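Local coordinates for vanadium-dependent haloperoxidase (Zobellia galactanivorans, PDB 4CIT), which acts as a bacterial vanadate-binding iodoperoxidase, probably oxidising iodide with hydrogen peroxide, at residues 69-72 with 73-77; 308-311 with 312-316; 392-395 with 396-399. All blocks are in the same frame, centred on the assembly; numbering follows the deposited sequence.

Contact 1 of 3, residues 69-72 with 73-77; sequences PNVA and AYEIV
Just past the kink in the buried helix 59-80, P69 and A73 open one regular alpha-helical turn. P69 has no backbone N-H and so makes no bond to the turn before, but its carbonyl serves the next turn normally: A73 N lies 3.1 Å from P69 O. Y74 N then reaches N70 O at 2.8 Å and E75 N reaches V71 O at the same 2.8 Å, while the bond from I76 N to A72 O is weak.

Side chains meet this ladder mainly through their first carbons. Y74 CB lies 3.3 Å from N70 O, and the ring then swings off the turn because CG stands opposite the backbone N (chi1 177°); its hydroxyl bonds to N85 O. E75 folds back instead: CG, opposite the residue's own carbonyl carbon (chi1 -67°), is set 3.3 Å from V71 O, and a bend at chi2 then turns the carboxylate to S86 OG and L87 N, two bonds that probably offset the cost of burying the acid. V71 CG1 lies alongside E75 CG at 4.4 Å. The alanines suit crowded flanks, A72 lying against helices 108-123 and 146-167 and A73 against L311 of helix 307-335. The sodium site of A78, N81 and Y84 follows at the helix end. The arrangement itself is i-to-i+4 packing in a buried, proline-kinked helix of a mainly helical fold.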
ATOM      1  N   PRO A  69      11.949   2.658   1.218  1.00  8.67           N
ATOM      2  CA  PRO A  69      13.008   2.093   0.409  1.00  9.15           C
ATOM      3  C   PRO A  69      12.904   2.491  -1.079  1.00  8.74           C
ATOM      4  O   PRO A  69      13.919   2.720  -1.733  1.00  7.78           O
ATOM      5  CB  PRO A  69      12.815   0.611   0.600  1.00  9.65           C
ATOM      6  CG  PRO A  69      12.145   0.481   1.959  1.00 10.78           C
ATOM      7  CD  PRO A  69      11.142   1.580   1.869  1.00  8.67           C
ATOM      8  N   ASN A  70      11.698   2.610  -1.618  1.00  8.23           N
ATOM      9  CA  ASN A  70      11.570   3.151  -2.948  1.00  8.74           C
ATOM     10  C   ASN A  70      12.043   4.555  -3.064  1.00  8.27           C
ATOM     11  O   ASN A  70      12.725   4.906  -4.068  1.00  8.86           O
ATOM     12  CB  ASN A  70      10.122   3.013  -3.459  1.00  9.18           C
ATOM     13  CG  ASN A  70       9.763   1.588  -3.729  1.00 11.36           C
ATOM     14  OD1 ASN A  70      10.616   0.776  -4.228  1.00 11.44           O
ATOM     15  ND2 ASN A  70       8.467   1.284  -3.611  1.00 11.20           N
ATOM     16  N   VAL A  71      11.743   5.442  -2.096  1.00  9.04           N
ATOM     17  CA  VAL A  71      12.210   6.819  -2.168  1.00  9.20           C
ATOM     18  C   VAL A  71      13.717   6.846  -2.224  1.00 10.30           C
ATOM     19  O   VAL A  71      14.291   7.654  -3.004  1.00  8.24           O
ATOM     20  CB  VAL A  71      11.630   7.697  -0.993  1.00  8.72           C
ATOM     21  CG1 VAL A  71      12.273   9.049  -0.875  1.00  8.98           C
ATOM     22  CG2 VAL A  71      10.133   7.842  -1.166  1.00  9.70           C
ATOM     23  N   ALA A  72      14.381   6.056  -1.349  1.00 10.20           N
ATOM     24  CA  ALA A  72      15.846   5.992  -1.395  1.00  9.65           C
ATOM     25  C   ALA A  72      16.449   5.612  -2.761  1.00  9.20           C
ATOM     26  O   ALA A  72      17.339   6.298  -3.296  1.00  9.18           O
ATOM     27  CB  ALA A  72      16.397   5.072  -0.279  1.00  9.64           C
ATOM     28  N   ALA A  73      15.918   4.540  -3.344  1.00  9.34           N
ATOM     29  CA  ALA A  73      16.346   4.150  -4.678  1.00  9.22           C
ATOM     30  C   ALA A  73      16.048   5.160  -5.733  1.00  9.20           C
ATOM     31  O   ALA A  73      16.910   5.487  -6.589  1.00  9.77           O
ATOM     32  CB  ALA A  73      15.670   2.868  -5.018  1.00  9.71           C
ATOM     33  N   TYR A  74      14.843   5.728  -5.689  1.00  8.75           N
ATOM     34  CA  TYR A  74      14.457   6.758  -6.640  1.00  9.74           C
ATOM     35  C   TYR A  74      15.347   7.950  -6.551  1.00  9.32           C
ATOM     36  O   TYR A  74      15.821   8.502  -7.573  1.00  8.18           O
ATOM     37  CB  TYR A  74      12.971   7.206  -6.415  1.00 10.15           C
ATOM     38  CG  TYR A  74      12.611   8.330  -7.377  1.00  9.10           C
ATOM     39  CD1 TYR A  74      12.296   8.042  -8.683  1.00 10.04           C
ATOM     40  CD2 TYR A  74      12.716   9.680  -6.963  1.00  9.28           C
ATOM     41  CE1 TYR A  74      12.149   9.035  -9.614  1.00  9.70           C
ATOM     42  CE2 TYR A  74      12.515  10.705  -7.886  1.00  8.68           C
ATOM     43  CZ  TYR A  74      12.113  10.352  -9.180  1.00  9.99           C
ATOM     44  OH  TYR A  74      11.885  11.349 -10.106  1.00 11.91           O
ATOM     45  N   GLU A  75      15.701   8.366  -5.327  1.00  9.04           N
ATOM     46  CA  GLU A  75      16.639   9.497  -5.248  1.00  9.40           C
ATOM     47  C   GLU A  75      17.996   9.265  -5.954  1.00  9.82           C
ATOM     48  O   GLU A  75      18.611  10.181  -6.520  1.00  8.83           O
ATOM     49  CB  GLU A  75      16.864   9.990  -3.821  1.00 10.02           C
ATOM     50  CG  GLU A  75      15.629  10.630  -3.207  1.00 11.05           C
ATOM     51  CD  GLU A  75      15.231  11.923  -3.990  1.00 14.11           C
ATOM     52  OE1 GLU A  75      15.988  12.958  -4.031  1.00 15.62           O
ATOM     53  OE2 GLU A  75      14.263  11.851  -4.728  1.00 13.38           O
ATOM     54  N   ILE A  76      18.498   8.098  -5.845  1.00  9.98           N
ATOM     55  CA  ILE A  76      19.750   7.689  -6.577  1.00 10.68           C
ATOM     56  C   ILE A  76      19.612   7.829  -8.072  1.00 12.87           C
ATOM     57  O   ILE A  76      20.448   8.480  -8.767  1.00 11.82           O
ATOM     58  CB  ILE A  76      20.263   6.338  -6.124  1.00 11.36           C
ATOM     59  CG1 ILE A  76      20.792   6.413  -4.698  1.00 12.20           C
ATOM     60  CG2 ILE A  76      21.389   5.884  -7.098  1.00 12.65           C
ATOM     61  CD1 ILE A  76      21.004   5.034  -4.056  1.00 12.83           C
ATOM     62  N   VAL A  77      18.505   7.312  -8.584  1.00 11.14           N
ATOM     63  CA  VAL A  77      18.155   7.523  -9.969  1.00 13.03           C
ATOM     64  C   VAL A  77      18.024   8.962 -10.370  1.00 12.12           C
ATOM     65  O   VAL A  77      18.655   9.384 -11.363  1.00 13.36           O
ATOM     66  CB  VAL A  77      16.903   6.738 -10.345  1.00 13.22           C
ATOM     67  CG1 VAL A  77      16.441   7.078 -11.744  1.00 17.45           C
ATOM     68  CG2 VAL A  77      17.192   5.297 -10.243  1.00 14.72           C
TER

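Contact 2 of 3, residues 308-311 with 312-316; sequences AKTL and FAYTK
T310 and Y314, four residues apart on helix 307-335, pack methyl on ring. The tyrosine leaves the backbone with CG opposite its own carbonyl carbon (chi1 -60°), which carries the ring back over the preceding turn. Its CB touches T310 O at 3.7 Å, and CG comes to 3.4 Å from that same oxygen, which also accepts the backbone N-H of Y314. Farther out the partner changes to the threonine methyl: CE2 is 3.4 Å and CZ only 3.2 Å from T310 CG2, a tight fit. The methyl makes a CH-pi contact over one face, 3.6 Å from the Y314 ring centroid and displaced toward the rim, where OH too lies beside it. The hydroxyl finally bonds to D42 OD1, while T310 turns its own OG1 to R301 NH2 and D306 O, so threonine offers an apolar methyl on one branch and a hydroxyl on the other. Putting an alanine at Y314 would probably leave the T310 methyl without its ring, D42 without its hydroxyl partner, and a gap toward helices 38-55 and 288-302.

One residue on, L311 O is gripped twice. It takes the backbone N of T315 and also its OG1, the latter at 2.7 Å, and the two donors arrive from opposite faces of the carbonyl plane. Thus a buried hydroxyl is satisfied within its own helix. At the partly exposed flank the aliphatic part of K309 crosses F312, CD lying 3.9 Å from F312 CD2, and K309 O sits at the ring edge, in its plane. Such i-to-i+3 and i-to-i+4 pairing is characteristic of a long, largely buried alpha-helix, here the one that runs on to K332 of the vanadate pocket.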
ATOM      1  N   ALA A 308      14.724   2.785 -14.311  1.00 12.40           N
ATOM      2  CA  ALA A 308      14.286   4.097 -13.866  1.00 12.08           C
ATOM      3  C   ALA A 308      12.790   4.328 -13.962  1.00 11.94           C
ATOM      4  O   ALA A 308      12.223   4.874 -13.012  1.00 10.32           O
ATOM      5  CB  ALA A 308      15.036   5.231 -14.552  1.00 13.01           C
ATOM      6  N   LYS A 309      12.158   3.893 -15.046  1.00  9.71           N
ATOM      7  CA  LYS A 309      10.716   4.059 -15.230  1.00 10.49           C
ATOM      8  C   LYS A 309       9.967   3.170 -14.212  1.00 10.14           C
ATOM      9  O   LYS A 309       9.006   3.596 -13.610  1.00  9.89           O
ATOM     10  CB  LYS A 309      10.315   3.694 -16.626  1.00 10.94           C
ATOM     11  CG  LYS A 309       8.832   3.669 -16.936  1.00 12.67           C
ATOM     12  CD  LYS A 309       8.189   4.974 -16.743  1.00 16.29           C
ATOM     13  CE  LYS A 309       6.736   4.913 -17.299  1.00 20.12           C
ATOM     14  NZ  LYS A 309       6.637   4.711 -18.784  1.00 21.86           N
ATOM     15  N   THR A 310      10.472   1.997 -14.029  1.00 10.17           N
ATOM     16  CA  THR A 310       9.890   1.071 -12.990  1.00 11.26           C
ATOM     17  C   THR A 310       9.919   1.729 -11.618  1.00 12.01           C
ATOM     18  O   THR A 310       8.928   1.725 -10.881  1.00 11.40           O
ATOM     19  CB  THR A 310      10.612  -0.273 -12.960  1.00 13.07           C
ATOM     20  OG1 THR A 310      10.437  -0.896 -14.203  1.00 12.81           O
ATOM     21  CG2 THR A 310      10.050  -1.226 -11.858  1.00 13.05           C
ATOM     22  N   LEU A 311      11.088   2.238 -11.198  1.00 11.68           N
ATOM     23  CA  LEU A 311      11.207   2.928  -9.913  1.00 12.88           C
ATOM     24  C   LEU A 311      10.404   4.128  -9.730  1.00 12.48           C
ATOM     25  O   LEU A 311       9.795   4.337  -8.710  1.00 12.43           O
ATOM     26  CB  LEU A 311      12.673   3.188  -9.653  1.00 13.46           C
ATOM     27  CG  LEU A 311      13.150   3.462  -8.296  1.00 16.58           C
ATOM     28  CD1 LEU A 311      12.536   2.545  -7.217  1.00 14.61           C
ATOM     29  CD2 LEU A 311      14.685   3.371  -8.358  1.00 16.15           C
ATOM     30  N   PHE A 312      10.319   4.965 -10.766  1.00 11.49           N
ATOM     31  CA  PHE A 312       9.403   6.045 -10.825  1.00 10.42           C
ATOM     32  C   PHE A 312       7.979   5.603 -10.523  1.00  9.52           C
ATOM     33  O   PHE A 312       7.323   6.199  -9.669  1.00 10.40           O
ATOM     34  CB  PHE A 312       9.515   6.631 -12.209  1.00 11.66           C
ATOM     35  CG  PHE A 312       8.433   7.559 -12.613  1.00 11.37           C
ATOM     36  CD1 PHE A 312       8.412   8.845 -12.208  1.00 13.49           C
ATOM     37  CD2 PHE A 312       7.500   7.148 -13.549  1.00 13.08           C
ATOM     38  CE1 PHE A 312       7.401   9.716 -12.645  1.00 14.00           C
ATOM     39  CE2 PHE A 312       6.553   8.014 -14.038  1.00 14.09           C
ATOM     40  CZ  PHE A 312       6.457   9.278 -13.558  1.00 14.01           C
ATOM     41  N   ALA A 313       7.520   4.603 -11.180  1.00  9.56           N
ATOM     42  CA  ALA A 313       6.196   4.177 -10.986  1.00  9.69           C
ATOM     43  C   ALA A 313       5.929   3.636  -9.541  1.00 10.38           C
ATOM     44  O   ALA A 313       4.902   3.976  -8.855  1.00  9.63           O
ATOM     45  CB  ALA A 313       5.816   3.147 -11.995  1.00 11.14           C
ATOM     46  N   TYR A 314       6.861   2.783  -9.074  1.00  9.52           N
ATOM     47  CA  TYR A 314       6.704   2.230  -7.743  1.00  9.99           C
ATOM     48  C   TYR A 314       6.767   3.306  -6.658  1.00  9.33           C
ATOM     49  O   TYR A 314       6.087   3.237  -5.636  1.00  9.93           O
ATOM     50  CB  TYR A 314       7.748   1.160  -7.414  1.00 10.30           C
ATOM     51  CG  TYR A 314       7.775  -0.032  -8.267  1.00 10.07           C
ATOM     52  CD1 TYR A 314       6.817  -0.288  -9.196  1.00 11.13           C
ATOM     53  CD2 TYR A 314       8.752  -0.977  -8.090  1.00 11.03           C
ATOM     54  CE1 TYR A 314       6.857  -1.465  -9.960  1.00 11.36           C
ATOM     55  CE2 TYR A 314       8.793  -2.171  -8.814  1.00 10.41           C
ATOM     56  CZ  TYR A 314       7.841  -2.374  -9.793  1.00 11.91           C
ATOM     57  OH  TYR A 314       7.908  -3.486 -10.625  1.00 11.79           O
ATOM     58  N   THR A 315       7.600   4.324  -6.860  1.00  8.41           N
ATOM     59  CA  THR A 315       7.721   5.380  -5.914  1.00  8.56           C
ATOM     60  C   THR A 315       6.548   6.257  -5.849  1.00  9.66           C
ATOM     61  O   THR A 315       6.014   6.533  -4.740  1.00  8.89           O
ATOM     62  CB  THR A 315       9.020   6.168  -6.192  1.00  8.83           C
ATOM     63  OG1 THR A 315      10.117   5.226  -6.154  1.00 10.34           O
ATOM     64  CG2 THR A 315       9.237   7.169  -5.084  1.00  9.91           C
ATOM     65  N   LYS A 316       6.035   6.661  -7.011  1.00  9.72           N
ATOM     66  CA  LYS A 316       4.853   7.508  -7.002  1.00 10.10           C
ATOM     67  C   LYS A 316       3.644   6.714  -6.367  1.00  9.39           C
ATOM     68  O   LYS A 316       2.901   7.304  -5.560  1.00  8.84           O
ATOM     69  CB  LYS A 316       4.564   8.035  -8.399  1.00 11.01           C
ATOM     70  CG  LYS A 316       3.651   9.232  -8.406  1.00 12.86           C
ATOM     71  CD  LYS A 316       3.319   9.769  -9.802  1.00 14.52           C
ATOM     72  CE  LYS A 316       4.467  10.223 -10.628  1.00 15.33           C
ATOM     73  NZ  LYS A 316       4.045  11.093 -11.796  1.00 16.04           N
TER

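Contact 3 of 3, residues 392-395 with 396-399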
ATOM      1  N   ASP A 392      -2.250 -11.740 -11.386  1.00 11.48           N
ATOM      2  CA  ASP A 392      -1.808 -13.005 -10.746  1.00 12.88           C
ATOM      3  C   ASP A 392      -1.163 -12.815  -9.377  1.00 13.97           C
ATOM      4  O   ASP A 392      -0.498 -13.728  -8.848  1.00 13.97           O
ATOM      5  CB  ASP A 392      -0.850 -13.784 -11.651  1.00 14.75           C
ATOM      6  CG  ASP A 392       0.513 -13.129 -11.801  1.00 18.16           C
ATOM      7  OD1 ASP A 392       0.628 -11.939 -11.469  1.00 19.65           O
ATOM      8  OD2 ASP A 392       1.430 -13.800 -12.416  1.00 23.63           O
ATOM      9  N   THR A 393      -1.465 -11.690  -8.717  1.00 13.48           N
ATOM     10  CA  THR A 393      -0.813 -11.378  -7.463  0.50 13.28           C
ATOM     11  C   THR A 393      -1.193 -12.302  -6.329  1.00 14.66           C
ATOM     12  O   THR A 393      -0.376 -12.490  -5.428  1.00 17.82           O
ATOM     13  CB  THR A 393      -1.088  -9.931  -6.998  0.50 13.40           C
ATOM     14  OG1 THR A 393      -2.495  -9.729  -6.808  0.50 12.77           O
ATOM     15  CG2 THR A 393      -0.589  -8.951  -7.999  0.50 13.77           C
ATOM     16  N   GLU A 394      -2.391 -12.867  -6.377  1.00 14.66           N
ATOM     17  CA  GLU A 394      -2.981 -13.688  -5.353  1.00 17.54           C
ATOM     18  C   GLU A 394      -2.774 -15.169  -5.609  1.00 19.64           C
ATOM     19  O   GLU A 394      -3.071 -15.977  -4.734  1.00 17.78           O
ATOM     20  CB  GLU A 394      -4.490 -13.400  -5.252  1.00 19.76           C
ATOM     21  CG  GLU A 394      -4.898 -11.938  -4.914  1.00 22.36           C
ATOM     22  CD  GLU A 394      -4.599 -11.510  -3.444  1.00 27.50           C
ATOM     23  OE1 GLU A 394      -4.567 -12.383  -2.553  1.00 37.28           O
ATOM     24  OE2 GLU A 394      -4.532 -10.319  -3.111  1.00 30.42           O
ATOM     25  N   VAL A 395      -2.180 -15.538  -6.767  1.00 15.46           N
ATOM     26  CA  VAL A 395      -1.898 -16.924  -7.024  1.00 15.64           C
ATOM     27  C   VAL A 395      -1.081 -17.587  -5.923  1.00 14.48           C
ATOM     28  O   VAL A 395      -1.371 -18.681  -5.568  1.00 18.80           O
ATOM     29  CB  VAL A 395      -1.314 -17.138  -8.439  1.00 14.83           C
ATOM     30  CG1 VAL A 395      -0.870 -18.571  -8.693  1.00 14.56           C
ATOM     31  CG2 VAL A 395      -2.342 -16.770  -9.501  1.00 13.33           C
ATOM     32  N   PRO A 396      -0.019 -16.983  -5.423  1.00 16.38           N
ATOM     33  CA  PRO A 396       0.689 -17.667  -4.311  1.00 17.84           C
ATOM     34  C   PRO A 396      -0.044 -17.733  -2.981  1.00 22.47           C
ATOM     35  O   PRO A 396       0.502 -18.351  -2.023  1.00 25.07           O
ATOM     36  CB  PRO A 396       1.888 -16.739  -4.065  1.00 17.91           C
ATOM     37  CG  PRO A 396       2.053 -16.017  -5.324  1.00 17.32           C
ATOM     38  CD  PRO A 396       0.676 -15.737  -5.807  1.00 14.60           C
ATOM     39  N   TYR A 397      -1.251 -17.126  -2.890  1.00 22.34           N
ATOM     40  CA  TYR A 397      -2.019 -16.969  -1.636  1.00 24.60           C
ATOM     41  C   TYR A 397      -3.348 -17.659  -1.804  1.00 24.06           C
ATOM     42  O   TYR A 397      -4.310 -17.252  -1.206  1.00 26.04           O
ATOM     43  CB  TYR A 397      -2.184 -15.450  -1.272  1.00 23.78           C
ATOM     44  CG  TYR A 397      -0.861 -14.830  -1.242  1.00 25.56           C
ATOM     45  CD1 TYR A 397       0.040 -15.176  -0.258  1.00 27.66           C
ATOM     46  CD2 TYR A 397      -0.445 -13.947  -2.228  1.00 25.32           C
ATOM     47  CE1 TYR A 397       1.340 -14.673  -0.250  1.00 30.47           C
ATOM     48  CE2 TYR A 397       0.872 -13.421  -2.218  1.00 26.67           C
ATOM     49  CZ  TYR A 397       1.755 -13.789  -1.253  1.00 29.91           C
ATOM     50  OH  TYR A 397       3.030 -13.252  -1.211  1.00 32.20           O
ATOM     51  N   GLY A 398      -3.427 -18.638  -2.702  1.00 22.06           N
ATOM     52  CA  GLY A 398      -4.576 -19.519  -2.722  1.00 21.65           C
ATOM     53  C   GLY A 398      -5.617 -19.241  -3.763  1.00 23.00           C
ATOM     54  O   GLY A 398      -6.619 -20.001  -3.831  1.00 23.58           O
ATOM     55  N   LEU A 399      -5.440 -18.161  -4.563  1.00 18.43           N
ATOM     56  CA  LEU A 399      -6.512 -17.667  -5.468  1.00 18.93           C
ATOM     57  C   LEU A 399      -6.176 -17.811  -6.972  1.00 19.43           C
ATOM     58  O   LEU A 399      -5.020 -17.982  -7.357  1.00 15.48           O
ATOM     59  CB  LEU A 399      -6.754 -16.189  -5.149  1.00 20.72           C
ATOM     60  CG  LEU A 399      -7.388 -16.100  -3.745  1.00 25.48           C
ATOM     61  CD1 LEU A 399      -6.773 -15.035  -2.916  1.00 29.38           C
ATOM     62  CD2 LEU A 399      -8.873 -15.931  -3.832  1.00 24.65           C
TER
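E394 O gathers two backbone donors, Y397 N at 2.8 Å and L399 N at 3.2 Å. They approach from opposite faces of its carbonyl plane, both well out of that plane, so one oxygen closes two turns of different size. The side chains of E394 and L399 run side by side in the same direction: L399 CB packs on E394 CB at 3.6 Å, and the methyl CD1 lies 3.5 Å from E394 OE1. Y397 crosses the glutamate at about a right angle, its ring receiving P396 CB over the centre of one face and T393 O at the edge, in plane, 3.5 Å from Y397 CD2. On the return path L399 O meets V395 CA at 3.3 Å in a CA-H...O contact.

Backbone demands explain the residue types around this carbonyl. P396, its phi held by the ring at -69°, suits the turn from E394 to Y397, and V395 CB rests 3.6 Å from P396 CD. G398 has a positive phi (101°), at which any CB would press on the carbonyl oxygen of Y397. A type I beta turn, closed from V395 N to D392 O, carries E394 as its third residue.

In the outer shell, T393 OG1 bonds to D391 OD1, F265 and I286 touch E394, and K284 and I286 border Y397. The valine and proline lie at the surface, whereas the glutamate is buried. A chain reversal of overlapping turns, the second closed again by a wider i-to-i+5 bond, it is the loop joining antiparallel strands 389-391 and 402-404 into a beta hairpin.

Contacts 1 and 2 belong to the buried helical core and touch each other: L311 CD2 of 308-316 packs on the backbone of A73 and Y74, and a weak hydrogen bond joins T315 OG1 to N70 O. Each is a turn of its own helix, 59-80 or 307-335, and these helices pack together. Contact 3 is a surface loop, its nearest atoms about 10 Å from contact 2 and about 14 Å from contact 1. In the helices each carbonyl serves the residue four on, and several polar tips find partners on neighbouring elements. In the irregular 392-399 one carbonyl serves two turns, and proline and glycine shape the path. Contacts 2 and 3 fall within the PAP2 region.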